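Local coordinates for TolA protein (Pseudomonas aeruginosa, PDB 1LR0) that is the C-terminal periplasmic domain of TolA, part of the Tol-Pal system, which probably supports outer membrane invagination during cell division and outer membrane integrity, at residues 56-70 with 85-98. Sequence-based numbering, arbitrary orientation.
Sequences VLIEMLPDGTITNAS and VAAVRNVGRIPEMQ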
loop_
_atom_site.group_PDB
_atom_site.type_symbol
_atom_site.label_atom_id
_atom_site.label_comp_id
_atom_site.label_asym_id
_atom_site.label_seq_id
_atom_site.Cartn_x
_atom_site.Cartn_y
_atom_site.Cartn_z
ATOM N N VAL A 56 -7.544 3.101 -4.343
ATOM C CA VAL A 56 -6.694 3.624 -5.370
ATOM C C VAL A 56 -5.728 2.587 -5.835
ATOM O O VAL A 56 -5.086 1.957 -5.007
ATOM C CB VAL A 56 -5.831 4.815 -4.765
ATOM C CG1 VAL A 56 -4.831 5.260 -5.768
ATOM C CG2 VAL A 56 -6.768 5.960 -4.343
ATOM N N LEU A 57 -5.583 2.457 -7.150
ATOM C CA LEU A 57 -4.552 1.584 -7.745
ATOM C C LEU A 57 -3.364 2.415 -8.006
ATOM O O LEU A 57 -3.416 3.404 -8.679
ATOM C CB LEU A 57 -5.125 1.020 -9.035
ATOM C CG LEU A 57 -4.070 0.264 -9.806
ATOM C CD1 LEU A 57 -3.841 -1.076 -9.181
ATOM C CD2 LEU A 57 -4.607 0.152 -11.235
ATOM N N ILE A 58 -2.345 2.008 -7.282
ATOM C CA ILE A 58 -1.038 2.543 -7.289
ATOM C C ILE A 58 -0.110 1.678 -8.159
ATOM O O ILE A 58 0.042 0.465 -7.921
ATOM C CB ILE A 58 -0.490 2.606 -5.925
ATOM C CG1 ILE A 58 -1.418 3.308 -4.921
ATOM C CG2 ILE A 58 0.795 3.345 -5.961
ATOM C CD1 ILE A 58 -0.784 3.454 -3.558
ATOM N N GLU A 59 0.549 2.342 -9.095
ATOM C CA GLU A 59 1.532 1.691 -10.012
ATOM C C GLU A 59 2.931 2.195 -9.716
ATOM O O GLU A 59 3.137 3.410 -9.695
ATOM C CB GLU A 59 1.158 2.007 -11.485
ATOM C CG GLU A 59 -0.197 1.431 -11.832
ATOM C CD GLU A 59 -0.651 1.604 -13.271
ATOM O OE1 GLU A 59 0.186 1.527 -14.235
ATOM O OE2 GLU A 59 -1.890 1.819 -13.411
HETATM N N MSE A 60 3.861 1.265 -9.500
HETATM C CA MSE A 60 5.237 1.522 -9.167
HETATM C C MSE A 60 6.243 0.737 -10.016
HETATM O O MSE A 60 5.940 -0.331 -10.534
HETATM C CB MSE A 60 5.551 1.220 -7.695
HETATM C CG MSE A 60 4.941 2.271 -6.754
HETATM SE SE MSE A 60 5.302 1.938 -4.913
HETATM C CE MSE A 60 3.659 0.747 -4.705
ATOM N N LEU A 61 7.458 1.272 -10.074
ATOM C CA LEU A 61 8.611 0.534 -10.611
ATOM C C LEU A 61 9.329 -0.060 -9.487
ATOM O O LEU A 61 9.256 0.429 -8.366
ATOM C CB LEU A 61 9.578 1.508 -11.305
ATOM C CG LEU A 61 8.971 2.221 -12.486
ATOM C CD1 LEU A 61 9.915 3.298 -13.174
ATOM C CD2 LEU A 61 8.451 1.190 -13.492
ATOM N N PRO A 62 10.147 -1.075 -9.747
ATOM C CA PRO A 62 10.910 -1.699 -8.681
ATOM C C PRO A 62 11.791 -0.735 -7.915
ATOM O O PRO A 62 12.113 -1.031 -6.762
ATOM C CB PRO A 62 11.796 -2.678 -9.437
ATOM C CG PRO A 62 11.074 -2.920 -10.647
ATOM C CD PRO A 62 10.363 -1.705 -11.052
ATOM N N ASP A 63 12.234 0.370 -8.495
ATOM C CA ASP A 63 13.052 1.285 -7.703
ATOM C C ASP A 63 12.197 2.168 -6.733
ATOM O O ASP A 63 12.785 2.985 -5.950
ATOM C CB ASP A 63 13.976 2.175 -8.545
ATOM C CG ASP A 63 13.237 3.135 -9.395
ATOM O OD1 ASP A 63 11.967 3.271 -9.257
ATOM O OD2 ASP A 63 13.855 3.825 -10.261
ATOM N N GLY A 64 10.863 1.988 -6.800
ATOM C CA GLY A 64 9.934 2.708 -5.909
ATOM C C GLY A 64 9.272 3.918 -6.484
ATOM O O GLY A 64 8.390 4.477 -5.840
ATOM N N THR A 65 9.649 4.316 -7.715
ATOM C CA THR A 65 8.995 5.409 -8.368
ATOM C C THR A 65 7.555 5.085 -8.661
ATOM O O THR A 65 7.236 4.042 -9.239
ATOM C CB THR A 65 9.686 5.736 -9.720
ATOM O OG1 THR A 65 11.060 5.974 -9.462
ATOM C CG2 THR A 65 9.183 6.972 -10.269
ATOM N N ILE A 66 6.683 6.009 -8.304
ATOM C CA ILE A 66 5.282 5.861 -8.558
ATOM C C ILE A 66 5.000 6.372 -9.970
ATOM O O ILE A 66 5.253 7.509 -10.269
ATOM C CB ILE A 66 4.475 6.719 -7.506
ATOM C CG1 ILE A 66 4.631 6.114 -6.148
ATOM C CG2 ILE A 66 3.034 6.815 -7.885
ATOM C CD1 ILE A 66 4.207 6.949 -4.933
ATOM N N THR A 67 4.415 5.575 -10.840
ATOM C CA THR A 67 4.117 6.035 -12.185
ATOM C C THR A 67 2.692 6.267 -12.480
ATOM O O THR A 67 2.393 6.819 -13.498
ATOM C CB THR A 67 4.604 4.977 -13.193
ATOM O OG1 THR A 67 4.074 3.680 -12.803
ATOM C CG2 THR A 67 6.080 4.840 -13.005
ATOM N N ASN A 68 1.755 5.870 -11.609
ATOM C CA ASN A 68 0.397 6.195 -11.918
ATOM C C ASN A 68 -0.415 5.912 -10.628
ATOM O O ASN A 68 0.078 5.237 -9.730
ATOM C CB ASN A 68 -0.078 5.339 -13.065
ATOM C CG ASN A 68 -1.298 5.865 -13.710
ATOM O OD1 ASN A 68 -1.779 6.934 -13.398
ATOM N ND2 ASN A 68 -1.814 5.106 -14.634
ATOM N N ALA A 69 -1.582 6.511 -10.560
ATOM C CA ALA A 69 -2.543 6.281 -9.471
ATOM C C ALA A 69 -3.886 6.605 -10.071
ATOM O O ALA A 69 -4.041 7.592 -10.858
ATOM C CB ALA A 69 -2.228 7.177 -8.345
ATOM N N SER A 70 -4.837 5.742 -9.809
ATOM C CA SER A 70 -6.160 5.957 -10.263
ATOM C C SER A 70 -7.175 5.339 -9.274
ATOM O O SER A 70 -6.865 4.434 -8.542
ATOM C CB SER A 70 -6.370 5.292 -11.617
ATOM O OG SER A 70 -5.996 3.928 -11.496
ATOM N N VAL A 85 -5.811 10.468 -5.041
ATOM C CA VAL A 85 -4.988 10.222 -6.211
ATOM C C VAL A 85 -3.839 11.248 -6.265
ATOM O O VAL A 85 -2.695 10.871 -6.435
ATOM C CB VAL A 85 -5.868 10.277 -7.478
ATOM C CG1 VAL A 85 -5.057 10.399 -8.785
ATOM C CG2 VAL A 85 -6.764 9.103 -7.519
ATOM N N ALA A 86 -4.132 12.517 -6.017
ATOM C CA ALA A 86 -3.071 13.547 -6.071
ATOM C C ALA A 86 -2.054 13.333 -4.999
ATOM O O ALA A 86 -0.841 13.499 -5.189
ATOM C CB ALA A 86 -3.678 14.982 -5.999
ATOM N N ALA A 87 -2.521 12.917 -3.821
ATOM C CA ALA A 87 -1.628 12.685 -2.719
ATOM C C ALA A 87 -0.683 11.511 -3.042
ATOM O O ALA A 87 0.530 11.588 -2.725
ATOM C CB ALA A 87 -2.392 12.403 -1.341
ATOM N N VAL A 88 -1.219 10.448 -3.640
ATOM C CA VAL A 88 -0.382 9.349 -3.993
ATOM C C VAL A 88 0.743 9.858 -4.938
ATOM O O VAL A 88 1.881 9.489 -4.775
ATOM C CB VAL A 88 -1.129 8.172 -4.678
ATOM C CG1 VAL A 88 -0.168 7.072 -5.209
ATOM C CG2 VAL A 88 -2.074 7.506 -3.556
ATOM N N ARG A 89 0.306 10.454 -6.037
ATOM C CA ARG A 89 1.321 10.946 -7.060
ATOM C C ARG A 89 2.374 11.868 -6.401
ATOM O O ARG A 89 3.592 11.840 -6.695
ATOM C CB ARG A 89 0.642 11.614 -8.238
ATOM C CG ARG A 89 -0.382 10.834 -8.957
ATOM C CD ARG A 89 0.222 9.593 -9.504
ATOM N NE ARG A 89 1.321 9.893 -10.451
ATOM C CZ ARG A 89 1.173 10.033 -11.752
ATOM N NH1 ARG A 89 0.003 9.864 -12.377
ATOM N NH2 ARG A 89 2.251 10.310 -12.427
ATOM N N ASN A 90 1.957 12.696 -5.459
ATOM C CA ASN A 90 2.825 13.575 -4.828
ATOM C C ASN A 90 3.871 12.916 -3.920
ATOM O O ASN A 90 4.872 13.541 -3.552
ATOM C CB ASN A 90 1.986 14.598 -4.109
ATOM C CG ASN A 90 1.441 15.650 -5.014
ATOM O OD1 ASN A 90 2.029 15.965 -6.031
ATOM N ND2 ASN A 90 0.309 16.225 -4.624
ATOM N N VAL A 91 3.655 11.677 -3.525
ATOM C CA VAL A 91 4.628 11.030 -2.712
ATOM C C VAL A 91 5.878 10.823 -3.545
ATOM O O VAL A 91 6.978 10.875 -3.005
ATOM C CB VAL A 91 4.145 9.688 -2.285
ATOM C CG1 VAL A 91 5.205 8.839 -1.785
ATOM C CG2 VAL A 91 2.978 9.799 -1.273
ATOM N N GLY A 92 5.682 10.592 -4.846
ATOM C CA GLY A 92 6.792 10.583 -5.811
ATOM C C GLY A 92 7.482 9.228 -5.968
ATOM O O GLY A 92 7.452 8.588 -6.989
ATOM N N ARG A 93 8.004 8.777 -4.846
ATOM C CA ARG A 93 8.782 7.530 -4.726
ATOM C C ARG A 93 8.806 6.892 -3.360
ATOM O O ARG A 93 8.906 7.570 -2.370
ATOM C CB ARG A 93 10.238 7.747 -5.168
ATOM C CG ARG A 93 10.998 8.894 -4.488
ATOM C CD ARG A 93 12.380 9.203 -5.098
ATOM N NE ARG A 93 13.300 8.112 -5.079
ATOM C CZ ARG A 93 14.194 7.930 -4.135
ATOM N NH1 ARG A 93 14.258 8.752 -3.132
ATOM N NH2 ARG A 93 15.060 6.953 -4.215
ATOM N N ILE A 94 8.904 5.590 -3.359
ATOM C CA ILE A 94 8.996 4.806 -2.157
ATOM C C ILE A 94 10.164 3.843 -2.321
ATOM O O ILE A 94 9.864 2.656 -2.592
ATOM C CB ILE A 94 7.626 4.066 -1.892
ATOM C CG1 ILE A 94 6.511 5.120 -1.903
ATOM C CG2 ILE A 94 7.706 3.469 -0.550
ATOM C CD1 ILE A 94 5.127 4.580 -1.582
ATOM N N PRO A 95 11.428 4.329 -2.220
ATOM C CA PRO A 95 12.643 3.485 -2.463
ATOM C C PRO A 95 12.741 2.276 -1.499
ATOM O O PRO A 95 13.459 1.281 -1.672
ATOM C CB PRO A 95 13.787 4.481 -2.287
ATOM C CG PRO A 95 13.153 5.688 -1.571
ATOM C CD PRO A 95 11.736 5.751 -2.000
ATOM N N GLU A 96 11.975 2.386 -0.415
ATOM C CA GLU A 96 11.786 1.285 0.514
ATOM C C GLU A 96 11.351 0.064 -0.233
ATOM O O GLU A 96 11.683 -1.081 0.173
ATOM C CB GLU A 96 10.803 1.633 1.680
ATOM C CG GLU A 96 11.302 2.738 2.603
ATOM C CD GLU A 96 11.076 4.199 2.123
ATOM O OE1 GLU A 96 10.677 4.430 0.960
ATOM O OE2 GLU A 96 11.289 5.114 2.943
HETATM N N MSE A 97 10.707 0.199 -1.399
HETATM C CA MSE A 97 10.323 -0.973 -2.068
HETATM C C MSE A 97 11.514 -1.768 -2.515
HETATM O O MSE A 97 11.370 -2.935 -2.818
HETATM C CB MSE A 97 9.507 -0.681 -3.273
HETATM C CG MSE A 97 8.253 0.026 -2.974
HETATM SE SE MSE A 97 6.944 -1.339 -2.200
HETATM C CE MSE A 97 5.836 0.009 -1.084
ATOM N N GLN A 98 12.691 -1.174 -2.524
ATOM C CA GLN A 98 13.831 -1.893 -3.108
ATOM C C GLN A 98 14.270 -3.012 -2.197
ATOM O O GLN A 98 15.137 -3.777 -2.543
ATOM C CB GLN A 98 14.999 -0.965 -3.352
ATOM C CG GLN A 98 14.810 0.055 -4.496
ATOM C CD GLN A 98 15.882 1.106 -4.516
ATOM O OE1 GLN A 98 17.019 0.845 -4.123
ATOM N NE2 GLN A 98 15.537 2.303 -4.978
HETATM O O HOH W 1 11.763 -3.503 -5.496
HETATM O O HOH W 2 13.338 5.543 -6.577
HETATM O O HOH W 3 6.915 9.550 -9.417
HETATM O O HOH W 4 -2.443 9.779 -11.521
#
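In this TonB-like C-terminal domain of TolA, the beta hairpin 56-70 lays one face on the C-terminal half of helix 78-91, and its turn is held by residues 92-98. The side chains of I66 and V88 cross at about a right angle, CG2 against CG1; CD1 of I66 reaches the backbone O of V88 at 3.4 Å and packs on V91 CG1 and I94 CD1. V88, its CG1 anti to the backbone N (chi1 173°), sets that methyl against A69 CB and, at 3.9 Å, I58 CG2, while V38 of helix 4-41 and F116 of strand 111-116 also touch its side chain. Nearer the turn, the selenium of M60 meets M97 CG at 4.0 Å. Past G92, the first residue to leave helical angles, with positive phi, a single bridge joins T65 and R93: I66 N donates to G92 O (3.0 Å, 173°) and I94 N to G64 O (2.8 Å). Within the type I turn L61-G64, D63 OD1 accepts from T65 N, an Asx turn, and from T65 OG1; Q98 NE2 donates almost straight to D63 O (3.0 Å, 174°), which lies in the plane of the Q98 amide. R89 bends back over strand 66-70, CD on A69 CB at 3.6 Å, one guanidinium face over T67 O and N68 CA; at its edge NH1 donates to a water that donates to A69 O (2.8 Å).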